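PDB 2HR3: probable transcriptional regulator from Pseudomonas aeruginosa, which probably binds DNA as a dimer through a winged helix-turn-helix domain of the MarR family and so regulates transcription. Local coordinates for residues L41-R46 with S54-A59. Numbering follows the deposited sequence.
Sequences LGAIDR and SELAAA
In the winged helix-turn-helix domain of this MarR-family protein, the side chain of L56, on the short helix 53-59, reaches over to A43 and I44 near the end of helix 32-46. The two methyls of L56 divide the work. CD2 meets the methyl of A43, with L56 CD2 and A43 CB 3.6 Å apart, while CD1 lies 3.9 Å from I44 CG1. The branch point of L56 sits close to I44 as well, CG to CG1 at 4.2 Å. In I44 the first torsion (chi1 -73°) sets CG1 opposite the carbonyl carbon and beside the backbone N, and it is this branch that L56 touches, the two side chains crossing at a slant. The backbones stay apart, with I44 CA and L56 CA 6.9 Å from each other, and the contact is purely apolar. Helix 53-59 is followed by helix 64-76, by family the probable DNA-recognition helix, and the pair forms the helix-turn-helix. L56 also packs on L67 and L71 of that helix, and I44 on V94 and L96 of strand 93-96 in the wing. L56, A43 and I44 are all buried, A43 also touching E60, just past helix 53-59. R46 folds back along its own helix, the backbone N of A43 standing 3.5 Å off one face of its guanidinium, nearer the edge than the middle, and its NH2 forms a salt bridge with E60.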
loop_
_atom_site.group_PDB
_atom_site.type_symbol
_atom_site.label_atom_id
_atom_site.label_comp_id
_atom_site.label_asym_id
_atom_site.label_seq_id
_atom_site.Cartn_x
_atom_site.Cartn_y
_atom_site.Cartn_z
ATOM N N LEU A 41 0.527 10.857 -8.223
ATOM C CA LEU A 41 0.894 12.141 -7.573
ATOM C C LEU A 41 1.739 11.999 -6.332
ATOM O O LEU A 41 2.692 12.774 -6.068
ATOM C CB LEU A 41 -0.387 12.868 -7.144
ATOM C CG LEU A 41 -0.898 14.194 -7.751
ATOM C CD1 LEU A 41 -0.588 14.369 -9.202
ATOM C CD2 LEU A 41 -2.343 14.315 -7.435
ATOM N N GLY A 42 1.362 11.014 -5.528
ATOM C CA GLY A 42 2.032 10.854 -4.286
ATOM C C GLY A 42 3.401 10.301 -4.517
ATOM O O GLY A 42 4.300 10.661 -3.816
ATOM N N ALA A 43 3.497 9.353 -5.441
ATOM C CA ALA A 43 4.724 8.852 -5.942
ATOM C C ALA A 43 5.700 9.913 -6.438
ATOM O O ALA A 43 6.881 9.881 -6.092
ATOM C CB ALA A 43 4.440 7.847 -7.009
ATOM N N ILE A 44 5.230 10.885 -7.214
ATOM C CA ILE A 44 6.113 11.966 -7.702
ATOM C C ILE A 44 6.666 12.832 -6.565
ATOM O O ILE A 44 7.790 13.347 -6.638
ATOM C CB ILE A 44 5.302 12.906 -8.642
ATOM C CG1 ILE A 44 5.048 12.220 -9.985
ATOM C CG2 ILE A 44 5.958 14.219 -8.811
ATOM C CD1 ILE A 44 3.935 12.796 -10.794
ATOM N N ASP A 45 5.818 13.098 -5.562
ATOM C CA ASP A 45 6.218 13.954 -4.458
ATOM C C ASP A 45 7.222 13.184 -3.603
ATOM O O ASP A 45 8.240 13.722 -3.183
ATOM C CB ASP A 45 4.997 14.358 -3.669
ATOM C CG ASP A 45 5.348 15.005 -2.314
ATOM O OD1 ASP A 45 5.843 16.172 -2.322
ATOM O OD2 ASP A 45 5.106 14.338 -1.257
ATOM N N ARG A 46 6.948 11.901 -3.407
ATOM C CA ARG A 46 7.866 11.074 -2.685
ATOM C C ARG A 46 9.248 11.126 -3.303
ATOM O O ARG A 46 10.199 11.399 -2.585
ATOM C CB ARG A 46 7.364 9.642 -2.581
ATOM C CG ARG A 46 6.284 9.511 -1.493
ATOM C CD ARG A 46 6.103 8.095 -0.976
ATOM N NE ARG A 46 5.690 7.166 -2.017
ATOM C CZ ARG A 46 4.449 7.016 -2.477
ATOM N NH1 ARG A 46 3.452 7.747 -2.010
ATOM N NH2 ARG A 46 4.206 6.108 -3.423
ATOM N N SER A 54 9.926 6.796 -16.290
ATOM C CA SER A 54 10.636 5.541 -15.984
ATOM C C SER A 54 10.947 5.330 -14.516
ATOM O O SER A 54 10.793 4.269 -13.998
ATOM C CB SER A 54 11.968 5.512 -16.720
ATOM O OG SER A 54 11.804 5.089 -18.060
ATOM N N GLU A 55 11.422 6.351 -13.853
ATOM C CA GLU A 55 11.820 6.182 -12.501
ATOM C C GLU A 55 10.604 5.944 -11.636
ATOM O O GLU A 55 10.646 5.192 -10.660
ATOM C CB GLU A 55 12.555 7.422 -12.030
ATOM C CG GLU A 55 13.104 7.292 -10.636
ATOM C CD GLU A 55 13.689 8.578 -10.147
ATOM O OE1 GLU A 55 13.997 9.473 -11.023
ATOM O OE2 GLU A 55 13.815 8.675 -8.884
ATOM N N LEU A 56 9.524 6.622 -12.020
ATOM C CA LEU A 56 8.250 6.573 -11.387
ATOM C C LEU A 56 7.613 5.199 -11.596
ATOM O O LEU A 56 7.131 4.589 -10.623
ATOM C CB LEU A 56 7.369 7.602 -12.075
ATOM C CG LEU A 56 6.399 8.502 -11.331
ATOM C CD1 LEU A 56 5.604 9.273 -12.440
ATOM C CD2 LEU A 56 5.549 7.702 -10.467
ATOM N N ALA A 57 7.543 4.752 -12.857
ATOM C CA ALA A 57 7.076 3.409 -13.126
ATOM C C ALA A 57 7.849 2.379 -12.252
ATOM O O ALA A 57 7.223 1.550 -11.564
ATOM C CB ALA A 57 7.221 3.078 -14.527
ATOM N N ALA A 58 9.179 2.471 -12.223
ATOM C CA ALA A 58 9.965 1.524 -11.483
ATOM C C ALA A 58 9.653 1.521 -10.002
ATOM O O ALA A 58 9.532 0.457 -9.410
ATOM C CB ALA A 58 11.473 1.777 -11.691
ATOM N N ALA A 59 9.531 2.697 -9.405
ATOM C CA ALA A 59 9.249 2.847 -7.984
ATOM C C ALA A 59 7.884 2.362 -7.579
ATOM O O ALA A 59 7.634 2.086 -6.398
ATOM C CB ALA A 59 9.364 4.309 -7.588
#